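Local atomic coordinates of putative oxidoreductase (Yersinia pestis, PDB entry 3KUX), a protein that probably acts as an NAD(P)-dependent oxidoreductase, with a Rossmann-fold domain for the nucleotide and a C-terminal alpha/beta domain, its substrate being unknown. Residues S153-R157 with E237-Y241. Numbering follows the deposited sequence.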
ATOM      1  N   SER A 153      13.836   6.617  -2.673  1.00  6.45           N
ATOM      2  CA  SER A 153      12.737   5.858  -3.246  1.00  6.50           C
ATOM      3  C   SER A 153      11.899   6.764  -4.147  1.00  7.98           C
ATOM      4  O   SER A 153      11.355   7.767  -3.679  1.00  8.12           O
ATOM      5  CB  SER A 153      11.882   5.274  -2.117  1.00  4.43           C
ATOM      6  OG  SER A 153      10.756   4.576  -2.616  1.00  8.95           O
ATOM      7  N   HIS A 154      11.811   6.418  -5.435  1.00  8.01           N
ATOM      8  CA  HIS A 154      11.064   7.218  -6.417  1.00  8.62           C
ATOM      9  C   HIS A 154       9.889   6.470  -7.054  1.00  8.36           C
ATOM     10  O   HIS A 154       9.928   5.249  -7.220  1.00  8.51           O
ATOM     11  CB  HIS A 154      11.969   7.653  -7.568  1.00  8.05           C
ATOM     12  CG  HIS A 154      12.978   8.695  -7.206  1.00 12.66           C
ATOM     13  ND1 HIS A 154      13.095   9.883  -7.896  1.00 14.02           N
ATOM     14  CD2 HIS A 154      13.943   8.716  -6.257  1.00 12.92           C
ATOM     15  CE1 HIS A 154      14.076  10.598  -7.374  1.00 11.75           C
ATOM     16  NE2 HIS A 154      14.609   9.911  -6.380  1.00  8.08           N
ATOM     17  N   PHE A 155       8.861   7.226  -7.430  1.00  7.25           N
ATOM     18  CA  PHE A 155       7.870   6.769  -8.399  1.00  7.18           C
ATOM     19  C   PHE A 155       7.714   7.822  -9.487  1.00  7.21           C
ATOM     20  O   PHE A 155       6.686   8.498  -9.570  1.00  8.65           O
ATOM     21  CB  PHE A 155       6.520   6.492  -7.746  1.00  7.36           C
ATOM     22  CG  PHE A 155       6.330   5.066  -7.351  1.00 10.50           C
ATOM     23  CD1 PHE A 155       6.817   4.046  -8.154  1.00 15.55           C
ATOM     24  CD2 PHE A 155       5.660   4.737  -6.186  1.00 15.44           C
ATOM     25  CE1 PHE A 155       6.648   2.718  -7.796  1.00 18.99           C
ATOM     26  CE2 PHE A 155       5.487   3.413  -5.818  1.00 19.25           C
ATOM     27  CZ  PHE A 155       5.982   2.401  -6.627  1.00 21.37           C
ATOM     28  N   ASP A 156       8.745   7.964 -10.314  1.00  5.60           N
ATOM     29  CA  ASP A 156       8.760   8.986 -11.352  1.00  4.06           C
ATOM     30  C   ASP A 156       8.084   8.465 -12.607  1.00  3.58           C
ATOM     31  O   ASP A 156       8.358   7.353 -13.044  1.00  3.52           O
ATOM     32  CB  ASP A 156      10.196   9.412 -11.653  1.00  2.00           C
ATOM     33  CG  ASP A 156      10.903   9.943 -10.429  1.00  5.16           C
ATOM     34  OD1 ASP A 156      10.204  10.375  -9.486  1.00 13.25           O
ATOM     35  OD2 ASP A 156      12.149   9.928 -10.400  1.00  3.02           O
ATOM     36  N   ARG A 157       7.194   9.268 -13.176  1.00  3.89           N
ATOM     37  CA  ARG A 157       6.453   8.861 -14.360  1.00  4.66           C
ATOM     38  C   ARG A 157       6.468   9.940 -15.418  1.00  6.52           C
ATOM     39  O   ARG A 157       6.762  11.103 -15.142  1.00  7.11           O
ATOM     40  CB  ARG A 157       5.000   8.580 -14.009  1.00  3.82           C
ATOM     41  CG  ARG A 157       4.788   7.524 -12.971  1.00  3.08           C
ATOM     42  CD  ARG A 157       3.470   7.787 -12.299  1.00 10.22           C
ATOM     43  NE  ARG A 157       2.944   6.609 -11.630  1.00 16.37           N
ATOM     44  CZ  ARG A 157       1.856   6.627 -10.870  1.00 20.12           C
ATOM     45  NH1 ARG A 157       1.202   7.770 -10.691  1.00 20.97           N
ATOM     46  NH2 ARG A 157       1.430   5.512 -10.287  1.00 14.33           N
ATOM     47  N   GLU A 237      13.516   6.985 -17.521  1.00 12.40           N
ATOM     48  CA  GLU A 237      13.333   6.112 -16.377  1.00 12.62           C
ATOM     49  C   GLU A 237      14.411   6.407 -15.331  1.00 10.99           C
ATOM     50  O   GLU A 237      15.595   6.483 -15.662  1.00 12.46           O
ATOM     51  CB  GLU A 237      13.409   4.657 -16.843  1.00 12.34           C
ATOM     52  CG  GLU A 237      12.955   3.633 -15.824  1.00 26.20           C
ATOM     53  CD  GLU A 237      12.299   2.421 -16.471  1.00 34.58           C
ATOM     54  OE1 GLU A 237      12.572   2.157 -17.664  1.00 29.53           O
ATOM     55  OE2 GLU A 237      11.506   1.738 -15.780  1.00 31.69           O
ATOM     56  N   THR A 238      14.003   6.591 -14.080  1.00  8.89           N
ATOM     57  CA  THR A 238      14.953   6.767 -12.986  1.00  8.56           C
ATOM     58  C   THR A 238      14.844   5.626 -11.993  1.00  8.00           C
ATOM     59  O   THR A 238      13.870   4.877 -12.011  1.00  9.67           O
ATOM     60  CB  THR A 238      14.701   8.057 -12.219  1.00  7.94           C
ATOM     61  OG1 THR A 238      13.384   8.016 -11.659  1.00 10.39           O
ATOM     62  CG2 THR A 238      14.828   9.253 -13.136  1.00  7.34           C
ATOM     63  N   ALA A 239      15.838   5.509 -11.115  1.00  7.90           N
ATOM     64  CA  ALA A 239      15.922   4.385 -10.175  1.00  6.31           C
ATOM     65  C   ALA A 239      14.705   4.317  -9.275  1.00  5.82           C
ATOM     66  O   ALA A 239      14.173   5.348  -8.875  1.00  7.40           O
ATOM     67  CB  ALA A 239      17.177   4.488  -9.335  1.00  5.59           C
ATOM     68  N   ARG A 240      14.266   3.103  -8.961  1.00  4.92           N
ATOM     69  CA  ARG A 240      13.200   2.906  -7.987  1.00  4.56           C
ATOM     70  C   ARG A 240      13.789   3.113  -6.595  1.00  4.97           C
ATOM     71  O   ARG A 240      13.302   3.943  -5.821  1.00  6.66           O
ATOM     72  CB  ARG A 240      12.590   1.507  -8.128  1.00  4.90           C
ATOM     73  CG  ARG A 240      11.652   1.088  -6.992  1.00  5.56           C
ATOM     74  CD  ARG A 240      10.277   1.757  -7.082  1.00  2.60           C
ATOM     75  NE  ARG A 240       9.503   1.531  -5.862  1.00  2.00           N
ATOM     76  CZ  ARG A 240       9.460   2.371  -4.829  1.00  2.00           C
ATOM     77  NH1 ARG A 240      10.129   3.515  -4.860  1.00  2.00           N
ATOM     78  NH2 ARG A 240       8.742   2.067  -3.759  1.00  6.73           N
ATOM     79  N   TYR A 241      14.854   2.370  -6.297  1.00  2.55           N
ATOM     80  CA  TYR A 241      15.576   2.509  -5.040  1.00  2.00           C
ATOM     81  C   TYR A 241      17.046   2.831  -5.274  1.00  3.02           C
ATOM     82  O   TYR A 241      17.678   2.292  -6.187  1.00  3.19           O
ATOM     83  CB  TYR A 241      15.534   1.213  -4.230  1.00  3.05           C
ATOM     84  CG  TYR A 241      14.188   0.794  -3.685  1.00  4.80           C
ATOM     85  CD1 TYR A 241      13.284   1.727  -3.192  1.00  5.47           C
ATOM     86  CD2 TYR A 241      13.844  -0.550  -3.617  1.00  5.32           C
ATOM     87  CE1 TYR A 241      12.061   1.332  -2.682  1.00  6.79           C
ATOM     88  CE2 TYR A 241      12.628  -0.957  -3.105  1.00  6.25           C
ATOM     89  CZ  TYR A 241      11.742  -0.014  -2.640  1.00  7.05           C
ATOM     90  OH  TYR A 241      10.534  -0.421  -2.133  1.00  2.00           O
TER
HETATM   91  O   HOH W   1      11.311   6.423 -10.634  1.00 19.38           O
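Arg240 lays its side chain along Ser153, His154 and Phe155 of strand 148-156. From CB the chain leaves with CG anti to the backbone N (chi1 169°). CG lies over the centre of the Tyr241 ring. A bend at chi2 (76°) carries CD toward Phe155 CE1 and His154 O. NE sits 3.6 Å from Phe155 CE1. The guanidinium then stacks on the Phe155 ring as a cation-pi pair, with CZ 4.2 Å from the ring centroid and the planes 29° apart. Tyr241 CE1 lies against the opposite face. Arg240 NH1 donates to Ser153 OG at 2.6 Å. It also donates weakly to His154 O. NH2 lies beside Phe155 CZ.

The backbones run roughly antiparallel. Ser153 and Tyr241 form the one bridge, a non-hydrogen-bonded pair, and His154 N donates to Arg240 O at 2.9 Å. Arg240 and Tyr241 sit opposite Lys252 in a classic beta bulge.

Thr238 OG1 donates to Asp156 OD2 at 2.6 Å, on its anti side. His154 ND1 donates to that oxygen on the syn side, and NE2 is hydrogen-bonded to Glu152 OE1. Two carboxylates beside one imidazole would probably favour its protonated form. The buried guanidinium is held by the Phe155 face and two neutral oxygens, with Asp132 a long, weak ion-pair partner.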